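Local coordinates for suppressor of fused family protein (Neisseria gonorrhoeae, PDB 3K5J) that is of unknown function but resembles the N-terminal domain of human suppressor of fused, which is consistent with a role in protein binding, at residues E34-Q42 / V53-F62. Residues are numbered along the deposited sequence; the frame is centred on the assembly and turned at random.
With SO4 (sulfate ion), chain B.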
ATOM      1  N   GLU A  34     -13.251   5.254 -14.233  1.00 16.92           N
ATOM      2  CA  GLU A  34     -13.044   3.880 -13.824  1.00 15.03           C
ATOM      3  C   GLU A  34     -13.428   3.595 -12.383  1.00 16.53           C
ATOM      4  O   GLU A  34     -13.811   2.463 -12.059  1.00 19.23           O
ATOM      5  CB  GLU A  34     -11.617   3.454 -14.070  1.00 16.78           C
ATOM      6  CG  GLU A  34     -11.267   3.482 -15.575  1.00 17.36           C
ATOM      7  CD  GLU A  34      -9.882   2.966 -15.829  1.00 19.97           C
ATOM      8  OE1 GLU A  34      -9.475   1.934 -15.191  1.00 22.31           O
ATOM      9  OE2 GLU A  34      -9.236   3.532 -16.749  1.00 20.72           O
ATOM     10  N   LEU A  35     -13.281   4.584 -11.515  1.00 16.08           N
ATOM     11  CA  LEU A  35     -13.629   4.399 -10.115  1.00 14.52           C
ATOM     12  C   LEU A  35     -14.028   5.741  -9.518  1.00 14.02           C
ATOM     13  O   LEU A  35     -13.289   6.369  -8.754  1.00 13.20           O
ATOM     14  CB  LEU A  35     -12.547   3.700  -9.315  1.00 14.43           C
ATOM     15  CG  LEU A  35     -12.864   3.230  -7.894  1.00 15.02           C
ATOM     16  CD1 LEU A  35     -14.063   2.261  -7.883  1.00 17.91           C
ATOM     17  CD2 LEU A  35     -11.637   2.563  -7.255  1.00 15.51           C
ATOM     18  N   PRO A  36     -15.226   6.219  -9.906  1.00 14.90           N
ATOM     19  CA  PRO A  36     -15.661   7.529  -9.487  1.00 15.59           C
ATOM     20  C   PRO A  36     -15.560   7.720  -7.965  1.00 12.90           C
ATOM     21  O   PRO A  36     -15.863   6.807  -7.205  1.00 13.57           O
ATOM     22  CB  PRO A  36     -17.093   7.593  -9.969  1.00 17.43           C
ATOM     23  CG  PRO A  36     -17.164   6.634 -11.103  1.00 19.43           C
ATOM     24  CD  PRO A  36     -16.230   5.561 -10.773  1.00 17.82           C
ATOM     25  N   ASP A  37     -15.136   8.908  -7.576  1.00 12.63           N
ATOM     26  CA  ASP A  37     -15.001   9.333  -6.173  1.00 12.87           C
ATOM     27  C   ASP A  37     -13.819   8.717  -5.421  1.00 10.50           C
ATOM     28  O   ASP A  37     -13.646   9.002  -4.238  1.00 11.58           O
ATOM     29  CB  ASP A  37     -16.267   9.116  -5.332  1.00 13.97           C
ATOM     30  CG  ASP A  37     -17.472   9.725  -5.950  1.00 16.98           C
ATOM     31  OD1 ASP A  37     -17.392  10.908  -6.323  1.00 16.65           O
ATOM     32  OD2 ASP A  37     -18.517   8.990  -6.068  1.00 21.88           O
ATOM     33  N   PHE A  38     -12.966   7.969  -6.109  1.00 11.49           N
ATOM     34  CA  PHE A  38     -11.788   7.398  -5.456  1.00 11.27           C
ATOM     35  C   PHE A  38     -10.969   8.488  -4.800  1.00 10.83           C
ATOM     36  O   PHE A  38     -10.738   9.562  -5.369  1.00 12.08           O
ATOM     37  CB  PHE A  38     -10.914   6.665  -6.488  1.00 11.57           C
ATOM     38  CG  PHE A  38      -9.645   6.080  -5.919  1.00 10.91           C
ATOM     39  CD1 PHE A  38      -9.665   4.918  -5.169  1.00 12.56           C
ATOM     40  CD2 PHE A  38      -8.425   6.671  -6.209  1.00 10.71           C
ATOM     41  CE1 PHE A  38      -8.519   4.391  -4.667  1.00 12.15           C
ATOM     42  CE2 PHE A  38      -7.254   6.108  -5.742  1.00 12.48           C
ATOM     43  CZ  PHE A  38      -7.299   4.977  -4.947  1.00 13.52           C
ATOM     44  N   GLN A  39     -10.475   8.195  -3.594  1.00 10.66           N
ATOM     45  CA  GLN A  39      -9.588   9.102  -2.882  1.00 10.17           C
ATOM     46  C   GLN A  39      -8.298   8.410  -2.444  1.00 10.72           C
ATOM     47  O   GLN A  39      -8.205   7.190  -2.371  1.00 11.97           O
ATOM     48  CB  GLN A  39     -10.224   9.706  -1.622  1.00 11.82           C
ATOM     49  CG  GLN A  39     -11.375  10.635  -1.908  1.00 12.57           C
ATOM     50  CD  GLN A  39     -11.690  11.581  -0.769  1.00 11.62           C
ATOM     51  OE1 GLN A  39     -12.671  11.400  -0.062  1.00 12.83           O
ATOM     52  NE2 GLN A  39     -10.793  12.555  -0.540  1.00 13.20           N
ATOM     53  N   VAL A  40      -7.296   9.236  -2.143  1.00 11.52           N
ATOM     54  CA  VAL A  40      -6.143   8.805  -1.347  1.00 10.58           C
ATOM     55  C   VAL A  40      -6.123   9.702  -0.116  1.00 10.91           C
ATOM     56  O   VAL A  40      -6.327  10.918  -0.221  1.00 12.04           O
ATOM     57  CB  VAL A  40      -4.813   8.899  -2.143  1.00 11.45           C
ATOM     58  CG1 VAL A  40      -3.563   8.729  -1.255  1.00 12.16           C
ATOM     59  CG2 VAL A  40      -4.856   7.837  -3.276  1.00 12.75           C
ATOM     60  N   PHE A  41      -5.865   9.102   1.021  1.00 10.43           N
ATOM     61  CA  PHE A  41      -5.653   9.829   2.286  1.00 11.65           C
ATOM     62  C   PHE A  41      -4.194   9.745   2.678  1.00 11.43           C
ATOM     63  O   PHE A  41      -3.582   8.703   2.534  1.00 12.50           O
ATOM     64  CB  PHE A  41      -6.530   9.260   3.413  1.00 10.57           C
ATOM     65  CG  PHE A  41      -7.998   9.494   3.184  1.00 11.75           C
ATOM     66  CD1 PHE A  41      -8.508  10.782   3.249  1.00 11.73           C
ATOM     67  CD2 PHE A  41      -8.872   8.438   2.895  1.00 10.50           C
ATOM     68  CE1 PHE A  41      -9.865  11.004   3.024  1.00 13.80           C
ATOM     69  CE2 PHE A  41     -10.237   8.666   2.686  1.00 10.58           C
ATOM     70  CZ  PHE A  41     -10.736   9.931   2.724  1.00 11.45           C
ATOM     71  N   GLN A  42      -3.647  10.869   3.147  1.00 10.75           N
ATOM     72  CA  GLN A  42      -2.263  11.007   3.581  1.00 11.45           C
ATOM     73  C   GLN A  42      -2.249  11.298   5.083  1.00 11.93           C
ATOM     74  O   GLN A  42      -2.756  12.356   5.520  1.00 13.19           O
ATOM     75  CB  GLN A  42      -1.622  12.158   2.834  1.00 13.03           C
ATOM     76  CG  GLN A  42      -0.201  12.488   3.197  1.00 14.08           C
ATOM     77  CD  GLN A  42       0.183  13.860   2.722  1.00 15.92           C
ATOM     78  OE1 GLN A  42      -0.485  14.847   3.083  1.00 21.26           O
ATOM     79  NE2 GLN A  42       1.267  13.955   1.965  1.00 19.24           N
ATOM     80  N   VAL A  53       1.964   7.987   5.605  1.00 12.30           N
ATOM     81  CA  VAL A  53       1.161   6.874   5.180  1.00 10.98           C
ATOM     82  C   VAL A  53       0.132   7.332   4.157  1.00 11.10           C
ATOM     83  O   VAL A  53      -0.609   8.275   4.387  1.00 12.44           O
ATOM     84  CB  VAL A  53       0.442   6.152   6.348  1.00 11.68           C
ATOM     85  CG1 VAL A  53      -0.277   4.885   5.864  1.00 13.30           C
ATOM     86  CG2 VAL A  53       1.434   5.840   7.473  1.00 15.61           C
ATOM     87  N   TYR A  54       0.082   6.636   3.016  1.00 10.30           N
ATOM     88  CA  TYR A  54      -0.853   6.911   1.932  1.00  9.54           C
ATOM     89  C   TYR A  54      -1.810   5.738   1.775  1.00  9.79           C
ATOM     90  O   TYR A  54      -1.352   4.600   1.590  1.00 11.18           O
ATOM     91  CB  TYR A  54      -0.116   7.142   0.623  1.00  9.98           C
ATOM     92  CG  TYR A  54       0.750   8.410   0.545  1.00 10.53           C
ATOM     93  CD1 TYR A  54       1.977   8.477   1.183  1.00 11.42           C
ATOM     94  CD2 TYR A  54       0.255   9.554  -0.062  1.00 12.11           C
ATOM     95  CE1 TYR A  54       2.731   9.637   1.149  1.00 12.32           C
ATOM     96  CE2 TYR A  54       1.011  10.718  -0.115  1.00 12.61           C
ATOM     97  CZ  TYR A  54       2.259  10.746   0.491  1.00 11.94           C
ATOM     98  OH  TYR A  54       2.988  11.929   0.446  1.00 14.47           O
ATOM     99  N   VAL A  55      -3.124   6.018   1.860  1.00  9.86           N
ATOM    100  CA  VAL A  55      -4.127   4.981   1.953  1.00  9.79           C
ATOM    101  C   VAL A  55      -5.189   5.173   0.852  1.00 10.71           C
ATOM    102  O   VAL A  55      -5.679   6.283   0.650  1.00 11.46           O
ATOM    103  CB  VAL A  55      -4.857   4.984   3.339  1.00 10.89           C
ATOM    104  CG1 VAL A  55      -5.838   3.777   3.415  1.00 11.87           C
ATOM    105  CG2 VAL A  55      -3.847   5.045   4.514  1.00 11.53           C
ATOM    106  N   SER A  56      -5.537   4.107   0.133  1.00 10.74           N
ATOM    107  CA  SER A  56      -6.609   4.187  -0.847  1.00  9.88           C
ATOM    108  C   SER A  56      -7.993   4.261  -0.208  1.00  9.55           C
ATOM    109  O   SER A  56      -8.198   3.713   0.884  1.00 10.20           O
ATOM    110  CB  SER A  56      -6.543   3.009  -1.798  1.00 10.18           C
ATOM    111  OG  SER A  56      -6.869   1.752  -1.199  1.00 10.44           O
ATOM    112  N   SER A  57      -8.943   4.811  -0.957  1.00 10.30           N
ATOM    113  CA  SER A  57     -10.331   4.808  -0.524  1.00  9.69           C
ATOM    114  C   SER A  57     -11.274   4.733  -1.712  1.00 10.41           C
ATOM    115  O   SER A  57     -11.398   5.696  -2.492  1.00 11.04           O
ATOM    116  CB  SER A  57     -10.630   6.096   0.279  1.00 10.85           C
ATOM    117  OG  SER A  57     -11.967   6.095   0.794  1.00 11.81           O
ATOM    118  N   GLY A  58     -11.902   3.583  -1.852  1.00 10.57           N
ATOM    119  CA  GLY A  58     -12.904   3.373  -2.892  1.00 10.91           C
ATOM    120  C   GLY A  58     -12.833   1.968  -3.478  1.00 11.46           C
ATOM    121  O   GLY A  58     -13.828   1.417  -3.950  1.00 13.09           O
ATOM    122  N   ILE A  59     -11.650   1.368  -3.455  1.00 11.09           N
ATOM    123  CA  ILE A  59     -11.440   0.016  -3.987  1.00 11.85           C
ATOM    124  C   ILE A  59     -12.242  -0.980  -3.168  1.00 12.33           C
ATOM    125  O   ILE A  59     -12.755  -1.964  -3.686  1.00 13.46           O
ATOM    126  CB  ILE A  59      -9.902  -0.356  -4.004  1.00 11.22           C
ATOM    127  CG1 ILE A  59      -9.109   0.594  -4.924  1.00 12.06           C
ATOM    128  CG2 ILE A  59      -9.726  -1.847  -4.332  1.00 13.87           C
ATOM    129  CD1 ILE A  59      -7.624   0.546  -4.798  1.00 12.62           C
ATOM    130  N   GLY A  60     -12.392  -0.692  -1.875  1.00 11.88           N
ATOM    131  CA  GLY A  60     -13.032  -1.653  -0.975  1.00 11.71           C
ATOM    132  C   GLY A  60     -14.509  -1.879  -1.231  1.00 13.65           C
ATOM    133  O   GLY A  60     -15.028  -2.932  -0.896  1.00 15.58           O
ATOM    134  N   GLN A  61     -15.164  -0.955  -1.907  1.00 13.44           N
ATOM    135  CA  GLN A  61     -16.568  -1.148  -2.245  1.00 13.86           C
ATOM    136  C   GLN A  61     -16.771  -2.289  -3.253  1.00 16.67           C
ATOM    137  O   GLN A  61     -17.867  -2.847  -3.313  1.00 19.92           O
ATOM    138  CB  GLN A  61     -17.187   0.156  -2.751  1.00 15.57           C
ATOM    139  CG  GLN A  61     -17.222   1.269  -1.743  1.00 15.79           C
ATOM    140  CD  GLN A  61     -18.175   2.376  -2.149  1.00 14.23           C
ATOM    141  OE1 GLN A  61     -17.896   3.183  -3.060  1.00 16.70           O
ATOM    142  NE2 GLN A  61     -19.368   2.397  -1.485  1.00 17.88           N
ATOM    143  N   PHE A  62     -15.753  -2.605  -4.046  1.00 15.27           N
ATOM    144  CA  PHE A  62     -15.841  -3.686  -5.024  1.00 15.17           C
ATOM    145  C   PHE A  62     -14.990  -4.887  -4.643  1.00 16.01           C
ATOM    146  O   PHE A  62     -15.386  -6.009  -4.894  1.00 20.97           O
ATOM    147  CB  PHE A  62     -15.448  -3.146  -6.406  1.00 19.06           C
ATOM    148  CG  PHE A  62     -16.354  -2.038  -6.884  1.00 23.39           C
ATOM    149  CD1 PHE A  62     -17.522  -2.338  -7.579  1.00 29.73           C
ATOM    150  CD2 PHE A  62     -16.072  -0.681  -6.591  1.00 24.17           C
ATOM    151  CE1 PHE A  62     -18.374  -1.324  -8.003  1.00 34.43           C
ATOM    152  CE2 PHE A  62     -16.952   0.344  -6.988  1.00 28.39           C
ATOM    153  CZ  PHE A  62     -18.094   0.003  -7.712  1.00 34.95           C
TER
HETATM  154  S   SO4 B 183     -21.499   5.493  -0.960  1.00 17.68           S
HETATM  155  O1  SO4 B 183     -20.356   6.300  -0.546  1.00 17.16           O
HETATM  156  O2  SO4 B 183     -21.151   4.628  -2.081  1.00 21.53           O
HETATM  157  O3  SO4 B 183     -21.938   4.705   0.195  1.00 25.15           O
HETATM  158  O4  SO4 B 183     -22.611   6.367  -1.371  1.00 24.38           O
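Gln39 and Phe41 exchange backbone hydrogen bonds in both directions with Ser57 and Val55, joining strands 39-42 and 53-57 as the two arms of an antiparallel beta hairpin. Val40 faces Ser56 between them and Gln42 faces Tyr54 beyond Phe41, both as non-hydrogen-bonded pairs. On the Gln42 and Tyr54 face, the two side chains run alongside each other in the same direction. Gln42 CG sits over one face of the phenol, 4.3 Å from the Tyr54 ring centroid, a CH-pi contact that follows from chi1 of 177°, which turns CG away from the backbone N. Gln42 NE2 donates to Tyr54 OH at 3.1 Å, the oxygen lying close to the amide plane. Phe38 brings CE1 to 3.7 Å from Ser56 CB and also touches Ile59 CG1, against helix 77-91. The other face of the sheet, facing helix 2-15, has Phe41 CE2 against Ser57 CB at 3.5 Å. Beyond the strands, Leu35 divides its methyls: CD2 packs on Ile59 and CD1 on Phe62 CE2. Ser57 OG bonds Asn5 and Ser56 OG bonds Glu66. Gln42 NE2 also bonds Glu74 OE2, and Tyr54 OH also bonds Thr75 N; these second partners would limit rotation of the buried amide and hydroxyl.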